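Local coordinates for protein alanine racemase (Enterococcus faecalis, PDB 3E6E) that is a dimeric member of the alanine racemase family, with an N-terminal TIM barrel and a C-terminal beta domain, holding DCS in a pocket that both subunits line, at residues G165-A173 / Q184-L192. The protein carries 1 engineered substitution. Sequence-based numbering, arbitrary orientation.
Sequences GIFTHFSTA and QAGRFKAVL. With DCS (D-[3-hydroxy-2-methyl-5-phosphonooxymethyl-pyridin-4-ylmethyl]-N,O-cycloserylamide), chain D.
Phe188 rises from helix 184-192 and lays one ring face against CG2 of Thr168, while Phe188 CE1 comes to 4.0 Å from Phe167 C and the edge of the ring is turned to Ile166 C. With CG anti to the backbone N (chi1 -170°), the ring leaves the helix towards the strand. Leu192 CG lies over a ring face of Phe188, and Leu192 CD2 goes on to meet Ile166 CD1 at 3.7 Å. Thr168 turns its methyl to the helix and its hydroxyl elsewhere, into hydrogen bonds with Val133 O and Thr135 OG1. Strand 165-167, helix 179-193 and strand 201-203 form a right-handed beta-alpha-beta unit of the TIM barrel, and the axis of segment 184-192 runs back at 153° to that of strand 165-167. Beyond the strand, Phe170 CE1 touches Gln184 CB at 3.7 Å, ring and amide planes being 52° apart, and Phe181 stacks on the same ring. The extended Gln184 chain brings its amide end beside the backbone of 169-171. Between Thr168 and Phe170, His169 leaves the backbone on the side away from the helix and spreads its imidazole over the pyridine ring of DCS, His169 ND1 lying 3.5 Å from DCS C2; its NE2 is hydrogen-bonded to Tyr267 OH of the second subunit.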
ATOM      1  N   GLY A 165      17.719  27.636   7.142  1.00 23.18           N
ATOM      2  CA  GLY A 165      18.648  26.731   7.798  1.00 22.52           C
ATOM      3  C   GLY A 165      19.479  25.798   6.949  1.00 21.98           C
ATOM      4  O   GLY A 165      19.373  25.779   5.728  1.00 23.18           O
ATOM      5  N   ILE A 166      20.343  25.048   7.620  1.00 21.23           N
ATOM      6  CA  ILE A 166      21.186  24.051   6.978  1.00 21.55           C
ATOM      7  C   ILE A 166      20.935  22.777   7.764  1.00 22.23           C
ATOM      8  O   ILE A 166      20.565  22.808   8.939  1.00 21.66           O
ATOM      9  CB  ILE A 166      22.718  24.344   7.076  1.00 21.42           C
ATOM     10  CG1 ILE A 166      22.968  25.642   7.826  1.00 22.47           C
ATOM     11  CG2 ILE A 166      23.348  24.360   5.701  1.00 19.98           C
ATOM     12  CD1 ILE A 166      23.078  25.436   9.309  1.00 26.25           C
ATOM     13  N   PHE A 167      21.145  21.649   7.109  1.00 23.43           N
ATOM     14  CA  PHE A 167      20.946  20.364   7.751  1.00 22.39           C
ATOM     15  C   PHE A 167      21.464  19.251   6.866  1.00 21.14           C
ATOM     16  O   PHE A 167      21.727  19.444   5.668  1.00 20.58           O
ATOM     17  CB  PHE A 167      19.460  20.129   7.995  1.00 21.06           C
ATOM     18  CG  PHE A 167      18.684  19.892   6.745  1.00 21.34           C
ATOM     19  CD1 PHE A 167      18.217  18.620   6.426  1.00 22.83           C
ATOM     20  CD2 PHE A 167      18.441  20.934   5.868  1.00 21.19           C
ATOM     21  CE1 PHE A 167      17.514  18.394   5.238  1.00 23.04           C
ATOM     22  CE2 PHE A 167      17.745  20.723   4.684  1.00 21.81           C
ATOM     23  CZ  PHE A 167      17.279  19.450   4.365  1.00 23.10           C
ATOM     24  N   THR A 168      21.615  18.088   7.480  1.00 18.92           N
ATOM     25  CA  THR A 168      22.029  16.900   6.767  1.00 18.40           C
ATOM     26  C   THR A 168      21.249  15.726   7.363  1.00 18.79           C
ATOM     27  O   THR A 168      20.461  15.896   8.305  1.00 18.81           O
ATOM     28  CB  THR A 168      23.516  16.640   6.887  1.00 16.39           C
ATOM     29  OG1 THR A 168      23.885  15.667   5.908  1.00 18.27           O
ATOM     30  CG2 THR A 168      23.859  16.106   8.260  1.00 15.53           C
ATOM     31  N   HIS A 169      21.459  14.532   6.830  1.00 16.99           N
ATOM     32  CA  HIS A 169      20.716  13.396   7.322  1.00 15.14           C
ATOM     33  C   HIS A 169      21.649  12.221   7.514  1.00 13.61           C
ATOM     34  O   HIS A 169      22.494  11.948   6.673  1.00 13.05           O
ATOM     35  CB  HIS A 169      19.600  13.053   6.327  1.00 16.60           C
ATOM     36  CG  HIS A 169      18.668  11.983   6.813  1.00 21.12           C
ATOM     37  ND1 HIS A 169      17.867  12.137   7.928  1.00 20.80           N
ATOM     38  CD2 HIS A 169      18.455  10.721   6.370  1.00 20.04           C
ATOM     39  CE1 HIS A 169      17.207  11.017   8.149  1.00 20.35           C
ATOM     40  NE2 HIS A 169      17.545  10.142   7.219  1.00 21.70           N
ATOM     41  N   PHE A 170      21.504  11.528   8.629  1.00 12.53           N
ATOM     42  CA  PHE A 170      22.358  10.385   8.897  1.00 13.56           C
ATOM     43  C   PHE A 170      21.813   9.086   8.293  1.00 13.39           C
ATOM     44  O   PHE A 170      20.591   8.935   8.125  1.00 11.80           O
ATOM     45  CB  PHE A 170      22.532  10.247  10.400  1.00 14.79           C
ATOM     46  CG  PHE A 170      23.301  11.378  11.024  1.00 14.52           C
ATOM     47  CD1 PHE A 170      24.689  11.405  10.960  1.00 12.01           C
ATOM     48  CD2 PHE A 170      22.637  12.394  11.707  1.00 13.15           C
ATOM     49  CE1 PHE A 170      25.405  12.418  11.575  1.00 11.95           C
ATOM     50  CE2 PHE A 170      23.352  13.414  12.321  1.00 14.12           C
ATOM     51  CZ  PHE A 170      24.738  13.424  12.259  1.00 12.00           C
ATOM     52  N   SER A 171      22.716   8.160   7.969  1.00 11.00           N
ATOM     53  CA  SER A 171      22.304   6.897   7.383  1.00 14.42           C
ATOM     54  C   SER A 171      22.545   5.715   8.300  1.00 15.34           C
ATOM     55  O   SER A 171      22.035   4.629   8.048  1.00 16.93           O
ATOM     56  CB  SER A 171      23.035   6.653   6.064  1.00 17.80           C
ATOM     57  OG  SER A 171      24.421   6.419   6.268  1.00 21.00           O
ATOM     58  N   THR A 172      23.313   5.931   9.365  1.00 15.95           N
ATOM     59  CA  THR A 172      23.642   4.865  10.311  1.00 14.11           C
ATOM     60  C   THR A 172      23.439   5.234  11.769  1.00 14.72           C
ATOM     61  O   THR A 172      24.007   4.595  12.644  1.00 15.30           O
ATOM     62  CB  THR A 172      25.119   4.427  10.160  1.00 13.15           C
ATOM     63  OG1 THR A 172      25.971   5.567  10.326  1.00  9.01           O
ATOM     64  CG2 THR A 172      25.355   3.826   8.793  1.00 12.03           C
ATOM     65  N   ALA A 173      22.622   6.246  12.038  1.00 17.85           N
ATOM     66  CA  ALA A 173      22.392   6.693  13.412  1.00 19.28           C
ATOM     67  C   ALA A 173      21.754   5.654  14.316  1.00 20.78           C
ATOM     68  O   ALA A 173      21.901   5.722  15.533  1.00 20.95           O
ATOM     69  CB  ALA A 173      21.544   7.950  13.413  1.00 20.85           C
ATOM     70  N   GLN A 184      30.012  11.238   9.301  1.00 24.99           N
ATOM     71  CA  GLN A 184      29.069  12.228   8.788  1.00 24.77           C
ATOM     72  C   GLN A 184      29.095  13.471   9.654  1.00 23.67           C
ATOM     73  O   GLN A 184      29.108  14.581   9.145  1.00 23.59           O
ATOM     74  CB  GLN A 184      27.644  11.666   8.718  1.00 23.70           C
ATOM     75  CG  GLN A 184      27.459  10.616   7.624  1.00 23.55           C
ATOM     76  CD  GLN A 184      26.010  10.246   7.408  1.00 22.67           C
ATOM     77  OE1 GLN A 184      25.206  11.070   6.971  1.00 19.90           O
ATOM     78  NE2 GLN A 184      25.668   8.996   7.715  1.00 21.34           N
ATOM     79  N   ALA A 185      29.116  13.283  10.964  1.00 23.63           N
ATOM     80  CA  ALA A 185      29.158  14.417  11.870  1.00 24.39           C
ATOM     81  C   ALA A 185      30.382  15.278  11.533  1.00 24.93           C
ATOM     82  O   ALA A 185      30.301  16.511  11.479  1.00 23.75           O
ATOM     83  CB  ALA A 185      29.225  13.928  13.307  1.00 23.88           C
ATOM     84  N   GLY A 186      31.510  14.611  11.300  1.00 25.20           N
ATOM     85  CA  GLY A 186      32.727  15.315  10.954  1.00 25.40           C
ATOM     86  C   GLY A 186      32.548  16.185   9.720  1.00 26.16           C
ATOM     87  O   GLY A 186      32.738  17.397   9.783  1.00 27.13           O
ATOM     88  N   ARG A 187      32.172  15.574   8.601  1.00 25.77           N
ATOM     89  CA  ARG A 187      31.970  16.306   7.357  1.00 24.56           C
ATOM     90  C   ARG A 187      31.013  17.483   7.526  1.00 24.57           C
ATOM     91  O   ARG A 187      31.161  18.508   6.864  1.00 25.21           O
ATOM     92  CB  ARG A 187      31.428  15.378   6.261  1.00 24.74           C
ATOM     93  CG  ARG A 187      32.385  14.283   5.776  1.00 26.54           C
ATOM     94  CD  ARG A 187      31.740  13.451   4.660  1.00 28.93           C
ATOM     95  NE  ARG A 187      32.582  12.336   4.218  1.00 32.66           N
ATOM     96  CZ  ARG A 187      32.244  11.467   3.263  1.00 32.63           C
ATOM     97  NH1 ARG A 187      31.074  11.575   2.644  1.00 33.53           N
ATOM     98  NH2 ARG A 187      33.081  10.495   2.917  1.00 29.02           N
ATOM     99  N   PHE A 188      30.028  17.345   8.407  1.00 23.77           N
ATOM    100  CA  PHE A 188      29.073  18.424   8.607  1.00 22.30           C
ATOM    101  C   PHE A 188      29.668  19.512   9.478  1.00 24.66           C
ATOM    102  O   PHE A 188      29.157  20.634   9.517  1.00 26.81           O
ATOM    103  CB  PHE A 188      27.782  17.911   9.248  1.00 17.83           C
ATOM    104  CG  PHE A 188      26.679  18.933   9.266  1.00 13.68           C
ATOM    105  CD1 PHE A 188      26.100  19.372   8.080  1.00 12.28           C
ATOM    106  CD2 PHE A 188      26.242  19.477  10.459  1.00 10.35           C
ATOM    107  CE1 PHE A 188      25.104  20.339   8.090  1.00 13.01           C
ATOM    108  CE2 PHE A 188      25.250  20.441  10.478  1.00  9.24           C
ATOM    109  CZ  PHE A 188      24.681  20.874   9.298  1.00 11.12           C
ATOM    110  N   LYS A 189      30.732  19.180  10.201  1.00 26.01           N
ATOM    111  CA  LYS A 189      31.381  20.176  11.040  1.00 26.58           C
ATOM    112  C   LYS A 189      32.150  21.075  10.081  1.00 27.73           C
ATOM    113  O   LYS A 189      32.080  22.301  10.164  1.00 28.36           O
ATOM    114  CB  LYS A 189      32.340  19.529  12.042  1.00 26.18           C
ATOM    115  CG  LYS A 189      32.679  20.448  13.202  1.00 29.23           C
ATOM    116  CD  LYS A 189      33.683  19.865  14.203  1.00 32.80           C
ATOM    117  CE  LYS A 189      33.101  18.735  15.063  1.00 37.44           C
ATOM    118  NZ  LYS A 189      33.147  17.367  14.434  1.00 37.78           N
ATOM    119  N   ALA A 190      32.852  20.446   9.143  1.00 27.37           N
ATOM    120  CA  ALA A 190      33.634  21.165   8.152  1.00 28.30           C
ATOM    121  C   ALA A 190      32.762  22.169   7.420  1.00 29.63           C
ATOM    122  O   ALA A 190      33.102  23.350   7.315  1.00 29.23           O
ATOM    123  CB  ALA A 190      34.234  20.186   7.162  1.00 28.14           C
ATOM    124  N   VAL A 191      31.632  21.696   6.938  1.00 20.00           N
ATOM    125  CA  VAL A 191      30.690  22.509   6.179  1.00 20.00           C
ATOM    126  C   VAL A 191      30.354  23.798   6.921  1.00 20.00           C
ATOM    127  O   VAL A 191      30.443  24.899   6.340  1.00 29.84           O
ATOM    128  CB  VAL A 191      29.388  21.742   5.888  1.00 20.00           C
ATOM    129  CG1 VAL A 191      28.384  22.642   5.185  1.00 20.00           C
ATOM    130  CG2 VAL A 191      29.675  20.501   5.056  1.00 20.00           C
ATOM    131  N   LEU A 192      29.911  23.670   8.155  1.00 30.51           N
ATOM    132  CA  LEU A 192      29.535  24.818   8.964  1.00 30.16           C
ATOM    133  C   LEU A 192      30.758  25.644   9.346  1.00 30.42           C
ATOM    134  O   LEU A 192      30.630  26.812   9.733  1.00 29.66           O
ATOM    135  CB  LEU A 192      28.810  24.358  10.239  1.00 29.07           C
ATOM    136  CG  LEU A 192      27.514  23.560  10.067  1.00 29.19           C
ATOM    137  CD1 LEU A 192      26.877  23.329  11.426  1.00 28.10           C
ATOM    138  CD2 LEU A 192      26.559  24.315   9.168  1.00 27.92           C
TER
HETATM  139  N1  DCS D 372      14.791  13.886   8.120  1.00 29.63           N
HETATM  140  C2  DCS D 372      14.871  13.497   6.743  1.00 29.64           C
HETATM  141  C2A DCS D 372      15.659  14.319   5.741  1.00 31.69           C
HETATM  142  C3  DCS D 372      14.202  12.328   6.363  1.00 29.97           C
HETATM  143  O3  DCS D 372      14.224  11.892   5.084  1.00 30.58           O
HETATM  144  C4  DCS D 372      13.466  11.582   7.371  1.00 30.89           C
HETATM  145  C4A DCS D 372      12.742  10.310   6.975  1.00 34.27           C
HETATM  146  C5  DCS D 372      13.451  12.069   8.753  1.00 28.15           C
HETATM  147  C6  DCS D 372      14.108  13.201   9.085  1.00 28.49           C
HETATM  148  C5A DCS D 372      12.724  11.361   9.869  1.00 26.89           C
HETATM  149  O4P DCS D 372      13.367  10.107  10.110  1.00 27.14           O
HETATM  150  P   DCS D 372      12.926   9.040  11.206  1.00 25.04           P
HETATM  151  O1P DCS D 372      13.050   9.694  12.494  1.00 26.02           O
HETATM  152  O2P DCS D 372      11.556   8.620  10.930  1.00 24.66           O
HETATM  153  O3P DCS D 372      13.847   7.912  11.115  1.00 25.99           O
HETATM  154  N   DCS D 372      13.717   9.315   6.373  1.00 37.03           N
HETATM  155  CA  DCS D 372      13.282   8.058   5.929  1.00 37.37           C
HETATM  156  C   DCS D 372      13.101   7.679   4.566  1.00 38.21           C
HETATM  157  O   DCS D 372      13.287   8.484   3.480  1.00 39.09           O
HETATM  158  ND  DCS D 372      12.727   6.423   4.528  1.00 37.84           N
HETATM  159  OG  DCS D 372      12.647   5.950   5.822  1.00 37.75           O
HETATM  160  CB  DCS D 372      12.982   6.948   6.667  1.00 38.26           C